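Local coordinates for alcohol dehydrogenase (PDB 4CPD), which probably catalyses the NAD-dependent interconversion of alcohols and their aldehydes or ketones, and binds zinc and NAD, at residues A[39-44]-A[57-62]; A[63-68]-A[79-84]; A[172-177]-A[194-199]. One frame throughout, in Å; residues are numbered along the deposited sequence.

How the contacts relate
The three contacts follow one another along the chain, and none nests in or crosses another. Contact 1 closes the loop between helix 39-45 and the start of strand 60-68, beside a zinc ion. Contact 2 opens further along that strand and closes the beta hairpin to strand 80-82, so the two contacts belong to one GroES-like part of the fold. Phe61 and Val62 of contact 1 pack on residues 80-83 of contact 2. Contact 3 closes a beta-alpha-beta unit in the nucleotide-binding sheet, with its centre about 34 Å from that of contact 2. NAD lies between the two parts: it touches Gly39 in contact 1 and Gly176 in contact 3.

Contact 1 of 3, residues A[39-44]-A[57-62]; sequences GSDLHL and LGHEFV. With ZN (zinc ion), chain E; NAD (nicotinamide-adenine-dinucleotide), chain G.
Asp41 and His59 meet from opposite directions in the buried heart of this contact. Asp41 OD1 lies 3.1 Å from His59 CE1, and the carboxylate is turned 55° from the imidazole plane. OD1 is also near ND1, but the angle there is too poor for a hydrogen bond. A water sits over the centre of one imidazole face. The water is hydrogen-bonded to Asp41 OD2 (2.8 Å) and to Glu60 OE1, where acceptors outnumber its protons, and it accepts from the backbone N of His59 (3.0 Å). A second bond to Asp41 OD2 comes from Cys38 N. The CG of His59 lies between its backbone N and carbonyl carbon (chi1 50°), which helps carry NE2 to the zinc ion, 2.3 Å away. Cys38, Asp152 and another water complete the zinc site. That water is also hydrogen-bonded to Ser40 OG. At the end of the helical segment, the CD2 methyls of Leu44 and Leu57 touch as the two side chains slide past each other. Leu42 and His43 form the looser side: both are partly exposed and reach nothing in 57-62. His43 instead sets its ring edge near NAD O2D. With an alanine at Asp41, Cys38 N and the bridging water would probably lose the carboxylate oxygen they share. This chemistry is consistent with a second-shell role: OD2 holds the backbone of Cys38 directly and that of His59 through a water.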
loop_
_atom_site.group_PDB
_atom_site.type_symbol
_atom_site.label_atom_id
_atom_site.label_comp_id
_atom_site.label_asym_id
_atom_site.label_seq_id
_atom_site.Cartn_x
_atom_site.Cartn_y
_atom_site.Cartn_z
ATOM N N GLY A 39 -0.839 -5.230 -24.656
ATOM C CA GLY A 39 0.448 -5.735 -24.194
ATOM C C GLY A 39 0.328 -7.107 -23.536
ATOM O O GLY A 39 1.208 -7.947 -23.714
ATOM N N SER A 40 -0.759 -7.327 -22.781
ATOM C CA SER A 40 -1.033 -8.616 -22.157
ATOM C C SER A 40 -1.122 -9.742 -23.191
ATOM O O SER A 40 -0.795 -10.892 -22.891
ATOM C CB SER A 40 -2.337 -8.583 -21.353
ATOM O OG SER A 40 -2.311 -7.580 -20.351
ATOM N N ASP A 41 -1.579 -9.408 -24.397
ATOM C CA ASP A 41 -1.735 -10.383 -25.440
ATOM C C ASP A 41 -0.365 -10.846 -25.906
ATOM O O ASP A 41 -0.217 -11.950 -26.431
ATOM C CB ASP A 41 -2.529 -9.822 -26.621
ATOM C CG ASP A 41 -3.990 -9.573 -26.304
ATOM O OD1 ASP A 41 -4.607 -10.312 -25.487
ATOM O OD2 ASP A 41 -4.530 -8.628 -26.932
ATOM N N LEU A 42 0.645 -10.013 -25.732
ATOM C CA LEU A 42 2.003 -10.452 -26.074
ATOM C C LEU A 42 2.535 -11.552 -25.163
ATOM O O LEU A 42 3.329 -12.351 -25.623
ATOM C CB LEU A 42 2.969 -9.279 -26.086
ATOM C CG LEU A 42 2.683 -8.251 -27.177
ATOM C CD1 LEU A 42 3.638 -7.064 -27.047
ATOM C CD2 LEU A 42 2.784 -8.906 -28.557
ATOM N N HIS A 43 2.097 -11.602 -23.903
ATOM C CA HIS A 43 2.478 -12.701 -23.008
ATOM C C HIS A 43 1.870 -14.033 -23.498
ATOM O O HIS A 43 2.527 -15.096 -23.448
ATOM C CB HIS A 43 2.103 -12.407 -21.559
ATOM C CG HIS A 43 2.646 -11.107 -21.061
ATOM N ND1 HIS A 43 1.864 -10.158 -20.442
ATOM C CD2 HIS A 43 3.892 -10.581 -21.133
ATOM C CE1 HIS A 43 2.612 -9.111 -20.130
ATOM N NE2 HIS A 43 3.844 -9.339 -20.546
ATOM N N LEU A 44 0.636 -13.984 -24.001
ATOM C CA LEU A 44 0.081 -15.141 -24.685
ATOM C C LEU A 44 0.988 -15.502 -25.843
ATOM O O LEU A 44 1.495 -16.608 -25.898
ATOM C CB LEU A 44 -1.325 -14.885 -25.210
ATOM C CG LEU A 44 -2.384 -15.345 -24.220
ATOM C CD1 LEU A 44 -2.593 -14.266 -23.194
ATOM C CD2 LEU A 44 -3.717 -15.665 -24.856
ATOM N N LEU A 57 -8.585 -15.321 -29.199
ATOM C CA LEU A 57 -7.831 -14.385 -28.365
ATOM C C LEU A 57 -8.528 -13.038 -28.198
ATOM O O LEU A 57 -9.507 -12.750 -28.888
ATOM C CB LEU A 57 -6.445 -14.158 -28.967
ATOM C CG LEU A 57 -5.572 -15.414 -29.098
ATOM C CD1 LEU A 57 -4.223 -15.064 -29.716
ATOM C CD2 LEU A 57 -5.338 -16.078 -27.757
ATOM N N GLY A 58 -8.014 -12.229 -27.267
ATOM C CA GLY A 58 -8.414 -10.822 -27.115
ATOM C C GLY A 58 -9.411 -10.542 -25.997
ATOM O O GLY A 58 -10.315 -11.351 -25.735
ATOM N N HIS A 59 -9.234 -9.402 -25.319
ATOM C CA HIS A 59 -10.130 -8.999 -24.236
ATOM C C HIS A 59 -10.475 -7.503 -24.271
ATOM O O HIS A 59 -11.072 -6.976 -23.320
ATOM C CB HIS A 59 -9.470 -9.333 -22.909
ATOM C CG HIS A 59 -8.076 -8.830 -22.822
ATOM N ND1 HIS A 59 -6.995 -9.628 -23.122
ATOM C CD2 HIS A 59 -7.587 -7.603 -22.541
ATOM C CE1 HIS A 59 -5.893 -8.915 -23.000
ATOM N NE2 HIS A 59 -6.227 -7.682 -22.656
ATOM N N GLU A 60 -10.082 -6.824 -25.349
ATOM C CA GLU A 60 -10.454 -5.444 -25.561
ATOM C C GLU A 60 -11.527 -5.317 -26.672
ATOM O O GLU A 60 -11.275 -5.735 -27.797
ATOM C CB GLU A 60 -9.248 -4.676 -25.976
ATOM C CG GLU A 60 -8.205 -4.440 -24.904
ATOM C CD GLU A 60 -6.982 -3.781 -25.522
ATOM O OE1 GLU A 60 -6.273 -4.437 -26.303
ATOM O OE2 GLU A 60 -6.722 -2.600 -25.276
ATOM N N PHE A 61 -12.701 -4.759 -26.340
ATOM C CA PHE A 61 -13.776 -4.641 -27.308
ATOM C C PHE A 61 -14.732 -3.486 -27.081
ATOM O O PHE A 61 -14.918 -2.996 -25.961
ATOM C CB PHE A 61 -14.595 -5.910 -27.302
ATOM C CG PHE A 61 -15.423 -6.089 -26.066
ATOM C CD1 PHE A 61 -14.862 -6.560 -24.916
ATOM C CD2 PHE A 61 -16.753 -5.781 -26.070
ATOM C CE1 PHE A 61 -15.618 -6.716 -23.775
ATOM C CE2 PHE A 61 -17.531 -5.934 -24.939
ATOM C CZ PHE A 61 -16.962 -6.393 -23.785
ATOM N N VAL A 62 -15.351 -3.083 -28.178
ATOM C CA VAL A 62 -16.553 -2.249 -28.163
ATOM C C VAL A 62 -17.456 -2.746 -29.283
ATOM O O VAL A 62 -16.976 -3.133 -30.352
ATOM C CB VAL A 62 -16.212 -0.741 -28.358
ATOM C CG1 VAL A 62 -15.330 -0.542 -29.582
ATOM C CG2 VAL A 62 -17.491 0.105 -28.407
HETATM ZN ZN ZN E . -5.315 -5.844 -21.707
HETATM P PA NAD G . 3.909 -2.645 -23.879
HETATM O O1A NAD G . 3.321 -2.287 -25.245
HETATM O O2A NAD G . 4.859 -3.834 -23.763
HETATM O O5B NAD G . 4.618 -1.387 -23.148
HETATM C C5B NAD G . 5.767 -1.569 -22.322
HETATM C C4B NAD G . 6.653 -0.328 -22.383
HETATM O O4B NAD G . 7.627 -0.372 -21.332
HETATM C C3B NAD G . 7.407 -0.249 -23.715
HETATM O O3B NAD G . 7.413 1.071 -24.281
HETATM C C2B NAD G . 8.814 -0.630 -23.352
HETATM O O2B NAD G . 9.774 -0.017 -24.217
HETATM C C1B NAD G . 8.897 -0.119 -21.927
HETATM N N9A NAD G . 9.965 -0.812 -21.207
HETATM C C8A NAD G . 10.207 -2.138 -21.264
HETATM N N7A NAD G . 11.276 -2.425 -20.483
HETATM C C5A NAD G . 11.714 -1.275 -19.920
HETATM C C6A NAD G . 12.787 -0.879 -18.987
HETATM N N6A NAD G . 13.607 -1.828 -18.509
HETATM N N1A NAD G . 12.924 0.428 -18.638
HETATM C C2A NAD G . 12.095 1.373 -19.122
HETATM N N3A NAD G . 11.090 1.078 -19.981
HETATM C C4A NAD G . 10.850 -0.201 -20.406
HETATM O O3 NAD G . 2.706 -2.956 -22.837
HETATM P PN NAD G . 1.411 -2.051 -22.470
HETATM O O1N NAD G . 0.362 -2.450 -23.490
HETATM O O2N NAD G . 1.801 -0.599 -22.173
HETATM O O5D NAD G . 1.036 -2.667 -21.022
HETATM C C5D NAD G . 1.799 -2.197 -19.893
HETATM C C4D NAD G . 2.046 -3.228 -18.795
HETATM O O4D NAD G . 0.903 -3.239 -17.928
HETATM C C3D NAD G . 2.232 -4.660 -19.297
HETATM O O3D NAD G . 3.144 -5.336 -18.414
HETATM C C2D NAD G . 0.817 -5.242 -19.249
HETATM O O2D NAD G . 0.728 -6.688 -19.202
HETATM C C1D NAD G . 0.298 -4.550 -17.986
HETATM N N1N NAD G . -1.169 -4.480 -17.892
HETATM C C2N NAD G . -1.653 -4.720 -16.669
HETATM C C3N NAD G . -3.013 -4.695 -16.399
HETATM C C7N NAD G . -3.412 -4.966 -14.977
HETATM O O7N NAD G . -4.500 -5.444 -14.701
HETATM N N7N NAD G . -2.525 -4.638 -14.017
HETATM C C4N NAD G . -3.910 -4.401 -17.441
HETATM C C5N NAD G . -3.395 -4.150 -18.719
HETATM C C6N NAD G . -2.006 -4.196 -18.925
HETATM O O HOH W 1 -4.858 -6.591 -19.390
HETATM O O HOH W 2 -6.953 -7.504 -25.999
#

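Contact 2 of 3, residues A[63-68]-A[79-84]; sequences GQVEAV and DWVVGP
Two antiparallel pairs join the backbones, Gly63 with Val81 (hydrogen-bonded) and Gln64 with Trp80 (non-hydrogen-bonded), although the short strands run at 109° to each other. Gly63 N gives to Val81 O at 3.1 Å, and Val81 N gives back to Gly63 O at 2.8 Å. A third bond, from Val65 N to Asp79 O, is 2.9 Å long. Gln64 lies over one face of the Trp80 indole. Gln64 CG makes a CH-pi contact, 3.7 Å from the centroid of the five-membered ring of Trp80. Beyond CG the chain stays extended, and the amide stacks on the indole with the planes 16° apart. The amide NE2 is bonded to Gly78 O, which helps fix its turn over the ring. Trp80 also meets the ring of His33 edge to face. Val65 CG2 touches Val81 CG1 at 3.9 Å, the two side chains crossing at about a right angle. Further along, Glu66 and Ala67 both face Leu29 in a classic beta bulge. The hairpin of the GroES-like domain is thus held by three backbone bonds, with an amide-on-indole stack on one face and a valine contact beside it.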
loop_
_atom_site.group_PDB
_atom_site.type_symbol
_atom_site.label_atom_id
_atom_site.label_comp_id
_atom_site.label_asym_id
_atom_site.label_seq_id
_atom_site.Cartn_x
_atom_site.Cartn_y
_atom_site.Cartn_z
ATOM N N GLY A 63 -18.753 -2.746 -29.048
ATOM C CA GLY A 63 -19.674 -3.259 -30.057
ATOM C C GLY A 63 -21.112 -3.019 -29.723
ATOM O O GLY A 63 -21.424 -2.201 -28.885
ATOM N N GLN A 64 -21.987 -3.752 -30.393
ATOM C CA GLN A 64 -23.453 -3.659 -30.171
ATOM C C GLN A 64 -24.062 -4.976 -29.719
ATOM O O GLN A 64 -23.633 -6.070 -30.132
ATOM C CB GLN A 64 -24.161 -3.259 -31.445
ATOM C CG GLN A 64 -23.916 -1.833 -31.852
ATOM C CD GLN A 64 -24.527 -1.525 -33.205
ATOM O OE1 GLN A 64 -24.043 -2.011 -34.230
ATOM N NE2 GLN A 64 -25.602 -0.732 -33.216
ATOM N N VAL A 65 -25.091 -4.860 -28.892
ATOM C CA VAL A 65 -25.731 -6.023 -28.319
ATOM C C VAL A 65 -26.486 -6.779 -29.417
ATOM O O VAL A 65 -27.270 -6.204 -30.113
ATOM C CB VAL A 65 -26.700 -5.578 -27.215
ATOM C CG1 VAL A 65 -27.516 -6.738 -26.663
ATOM C CG2 VAL A 65 -25.937 -4.925 -26.087
ATOM N N GLU A 66 -26.240 -8.063 -29.581
ATOM C CA GLU A 66 -27.064 -8.883 -30.464
ATOM C C GLU A 66 -28.301 -9.409 -29.725
ATOM O O GLU A 66 -29.417 -9.305 -30.203
ATOM C CB GLU A 66 -26.261 -10.068 -30.955
ATOM C CG GLU A 66 -26.819 -10.737 -32.200
ATOM C CD GLU A 66 -26.311 -10.084 -33.479
ATOM O OE1 GLU A 66 -26.848 -9.027 -33.851
ATOM O OE2 GLU A 66 -25.369 -10.616 -34.115
ATOM N N ALA A 67 -28.072 -9.974 -28.548
ATOM C CA ALA A 67 -29.125 -10.601 -27.764
ATOM C C ALA A 67 -28.788 -10.608 -26.276
ATOM O O ALA A 67 -27.631 -10.457 -25.898
ATOM C CB ALA A 67 -29.330 -12.023 -28.245
ATOM N N VAL A 68 -29.812 -10.788 -25.449
ATOM C CA VAL A 68 -29.672 -10.842 -23.995
ATOM C C VAL A 68 -30.534 -11.959 -23.352
ATOM O O VAL A 68 -31.623 -12.279 -23.809
ATOM C CB VAL A 68 -30.055 -9.488 -23.347
ATOM C CG1 VAL A 68 -29.074 -8.390 -23.751
ATOM C CG2 VAL A 68 -31.498 -9.102 -23.682
ATOM N N ASP A 79 -28.014 -1.624 -28.630
ATOM C CA ASP A 79 -27.183 -0.845 -27.731
ATOM C C ASP A 79 -25.680 -1.003 -27.909
ATOM O O ASP A 79 -25.158 -2.111 -27.953
ATOM C CB ASP A 79 -27.561 -1.165 -26.279
ATOM C CG ASP A 79 -28.943 -0.650 -25.890
ATOM O OD1 ASP A 79 -29.593 0.061 -26.696
ATOM O OD2 ASP A 79 -29.363 -0.953 -24.750
ATOM N N TRP A 80 -25.009 0.143 -28.006
ATOM C CA TRP A 80 -23.563 0.215 -28.022
ATOM C C TRP A 80 -23.041 -0.006 -26.612
ATOM O O TRP A 80 -23.497 0.634 -25.663
ATOM C CB TRP A 80 -23.084 1.573 -28.543
ATOM C CG TRP A 80 -23.124 1.651 -30.026
ATOM C CD1 TRP A 80 -24.157 2.096 -30.783
ATOM C CD2 TRP A 80 -22.103 1.242 -30.942
ATOM N NE1 TRP A 80 -23.848 1.988 -32.112
ATOM C CE2 TRP A 80 -22.591 1.466 -32.239
ATOM C CE3 TRP A 80 -20.836 0.712 -30.796
ATOM C CZ2 TRP A 80 -21.849 1.181 -33.383
ATOM C CZ3 TRP A 80 -20.100 0.440 -31.935
ATOM C CH2 TRP A 80 -20.613 0.672 -33.210
ATOM N N VAL A 81 -22.082 -0.912 -26.481
ATOM C CA VAL A 81 -21.556 -1.257 -25.174
ATOM C C VAL A 81 -20.049 -1.471 -25.174
ATOM O O VAL A 81 -19.409 -1.722 -26.209
ATOM C CB VAL A 81 -22.194 -2.531 -24.594
ATOM C CG1 VAL A 81 -23.679 -2.321 -24.336
ATOM C CG2 VAL A 81 -21.926 -3.734 -25.509
ATOM N N VAL A 82 -19.508 -1.350 -23.972
ATOM C CA VAL A 82 -18.159 -1.695 -23.693
ATOM C C VAL A 82 -18.134 -2.439 -22.324
ATOM O O VAL A 82 -19.094 -2.393 -21.534
ATOM C CB VAL A 82 -17.315 -0.444 -23.705
ATOM C CG1 VAL A 82 -17.512 0.330 -22.421
ATOM C CG2 VAL A 82 -15.842 -0.796 -23.861
ATOM N N GLY A 83 -17.072 -3.174 -22.052
ATOM C CA GLY A 83 -17.018 -3.946 -20.807
ATOM C C GLY A 83 -15.597 -4.132 -20.357
ATOM O O GLY A 83 -14.685 -4.063 -21.174
ATOM N N PRO A 84 -15.400 -4.347 -19.057
ATOM C CA PRO A 84 -14.093 -4.715 -18.518
ATOM C C PRO A 84 -13.514 -5.975 -19.160
ATOM O O PRO A 84 -14.243 -6.884 -19.512
ATOM C CB PRO A 84 -14.390 -5.012 -17.060
ATOM C CG PRO A 84 -15.577 -4.180 -16.759
ATOM C CD PRO A 84 -16.412 -4.261 -17.995
#

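Contact 3 of 3, residues A[172-177]-A[194-199]; sequences VAVIGA and SKILAI
Ala173 and Leu197 lie side by side on one face of a parallel sheet, and Ile175 and Ile199 form the next pair along it. The Ala173 and Leu197 CB atoms are 4.4 Å apart. Ile175 CG1 meets Ile199 CB at 4.3 Å. The Ile199 CD1 turns back along the strand (chi2 90°) and ends 4.3 Å from Ala173 CB. Helix 247-256 packs on Ala173 and Ile175, and helix 224-231 packs on Leu197 and Ile199. Val172, Val174, Ile196 and Ala198 point to the other face. There Val174 CG2 and Ile196 CG2 approach diagonally, to 4.4 Å. Five backbone bonds join the strands; that from Val174 N to Leu197 O is 2.7 Å long and nearly straight at 174°. The last, from Gly176 N to Ile199 O, is 2.8 Å long and carries the pairing into the turn. Gly176 touches NAD, and a CB on its backbone would press against the preceding carbonyl O. Ala177 N is bonded to Asp200, which binds NAD. Strand, helix 179-190 and strand form the first beta-alpha-beta unit of a Rossmann fold, consistent with its GxGxxG pattern. In chemical terms, an apolar, regularly bonded strand pair brings the glycine turn and Asp200 together at the coenzyme.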
loop_
_atom_site.group_PDB
_atom_site.type_symbol
_atom_site.label_atom_id
_atom_site.label_comp_id
_atom_site.label_asym_id
_atom_site.label_seq_id
_atom_site.Cartn_x
_atom_site.Cartn_y
_atom_site.Cartn_z
ATOM N N VAL A 172 4.330 13.168 -10.231
ATOM C CA VAL A 172 4.134 11.778 -10.553
ATOM C C VAL A 172 5.217 11.288 -11.484
ATOM O O VAL A 172 5.503 11.941 -12.478
ATOM C CB VAL A 172 2.811 11.598 -11.294
ATOM C CG1 VAL A 172 2.479 10.130 -11.470
ATOM C CG2 VAL A 172 1.694 12.283 -10.551
ATOM N N ALA A 173 5.790 10.122 -11.208
ATOM C CA ALA A 173 6.654 9.486 -12.191
ATOM C C ALA A 173 5.969 8.259 -12.763
ATOM O O ALA A 173 5.410 7.477 -12.015
ATOM C CB ALA A 173 7.974 9.101 -11.563
ATOM N N VAL A 174 6.021 8.085 -14.081
ATOM C CA VAL A 174 5.419 6.919 -14.734
ATOM C C VAL A 174 6.524 6.163 -15.418
ATOM O O VAL A 174 7.227 6.718 -16.246
ATOM C CB VAL A 174 4.396 7.321 -15.802
ATOM C CG1 VAL A 174 3.777 6.101 -16.449
ATOM C CG2 VAL A 174 3.333 8.217 -15.196
ATOM N N ILE A 175 6.675 4.893 -15.076
ATOM C CA ILE A 175 7.749 4.077 -15.628
ATOM C C ILE A 175 7.122 3.159 -16.660
ATOM O O ILE A 175 6.323 2.274 -16.325
ATOM C CB ILE A 175 8.476 3.271 -14.524
ATOM C CG1 ILE A 175 9.243 4.219 -13.594
ATOM C CG2 ILE A 175 9.455 2.278 -15.112
ATOM C CD1 ILE A 175 9.631 3.597 -12.268
ATOM N N GLY A 176 7.490 3.391 -17.918
ATOM C CA GLY A 176 6.862 2.719 -19.043
ATOM C C GLY A 176 5.987 3.697 -19.798
ATOM O O GLY A 176 4.966 4.154 -19.294
ATOM N N ALA A 177 6.404 4.018 -21.016
ATOM C CA ALA A 177 5.651 4.899 -21.906
ATOM C C ALA A 177 4.942 4.136 -23.030
ATOM O O ALA A 177 4.641 4.701 -24.061
ATOM C CB ALA A 177 6.577 5.945 -22.494
ATOM N N SER A 194 1.170 18.464 -10.800
ATOM C CA SER A 194 2.006 19.629 -10.971
ATOM C C SER A 194 3.184 19.343 -11.893
ATOM O O SER A 194 3.774 20.249 -12.479
ATOM C CB SER A 194 2.535 20.113 -9.612
ATOM O OG SER A 194 3.402 19.169 -9.037
ATOM N N LYS A 195 3.539 18.087 -12.012
ATOM C CA LYS A 195 4.628 17.711 -12.866
ATOM C C LYS A 195 4.623 16.172 -13.035
ATOM O O LYS A 195 4.396 15.427 -12.082
ATOM C CB LYS A 195 5.939 18.164 -12.255
ATOM C CG LYS A 195 7.149 17.745 -13.085
ATOM C CD LYS A 195 8.466 18.176 -12.469
ATOM C CE LYS A 195 8.713 19.664 -12.660
ATOM N NZ LYS A 195 10.140 19.991 -12.380
ATOM N N ILE A 196 4.887 15.717 -14.251
ATOM C CA ILE A 196 4.809 14.324 -14.612
ATOM C C ILE A 196 6.072 13.956 -15.320
ATOM O O ILE A 196 6.490 14.672 -16.210
ATOM C CB ILE A 196 3.644 14.047 -15.593
ATOM C CG1 ILE A 196 2.315 14.556 -15.026
ATOM C CG2 ILE A 196 3.567 12.553 -15.924
ATOM C CD1 ILE A 196 1.182 14.506 -16.029
ATOM N N LEU A 197 6.658 12.822 -14.956
ATOM C CA LEU A 197 7.912 12.351 -15.552
ATOM C C LEU A 197 7.724 10.984 -16.179
ATOM O O LEU A 197 7.172 10.080 -15.554
ATOM C CB LEU A 197 8.979 12.251 -14.473
ATOM C CG LEU A 197 9.121 13.558 -13.709
ATOM C CD1 LEU A 197 9.197 13.329 -12.216
ATOM C CD2 LEU A 197 10.330 14.315 -14.204
ATOM N N ALA A 198 8.201 10.820 -17.401
ATOM C CA ALA A 198 8.018 9.571 -18.113
ATOM C C ALA A 198 9.363 8.962 -18.336
ATOM O O ALA A 198 10.242 9.599 -18.874
ATOM C CB ALA A 198 7.291 9.788 -19.434
ATOM N N ILE A 199 9.515 7.726 -17.893
ATOM C CA ILE A 199 10.740 6.993 -18.032
ATOM C C ILE A 199 10.456 5.840 -18.971
ATOM O O ILE A 199 9.531 5.057 -18.735
ATOM C CB ILE A 199 11.219 6.446 -16.678
ATOM C CG1 ILE A 199 11.653 7.589 -15.757
ATOM C CG2 ILE A 199 12.388 5.484 -16.856
ATOM C CD1 ILE A 199 10.553 8.152 -14.897
#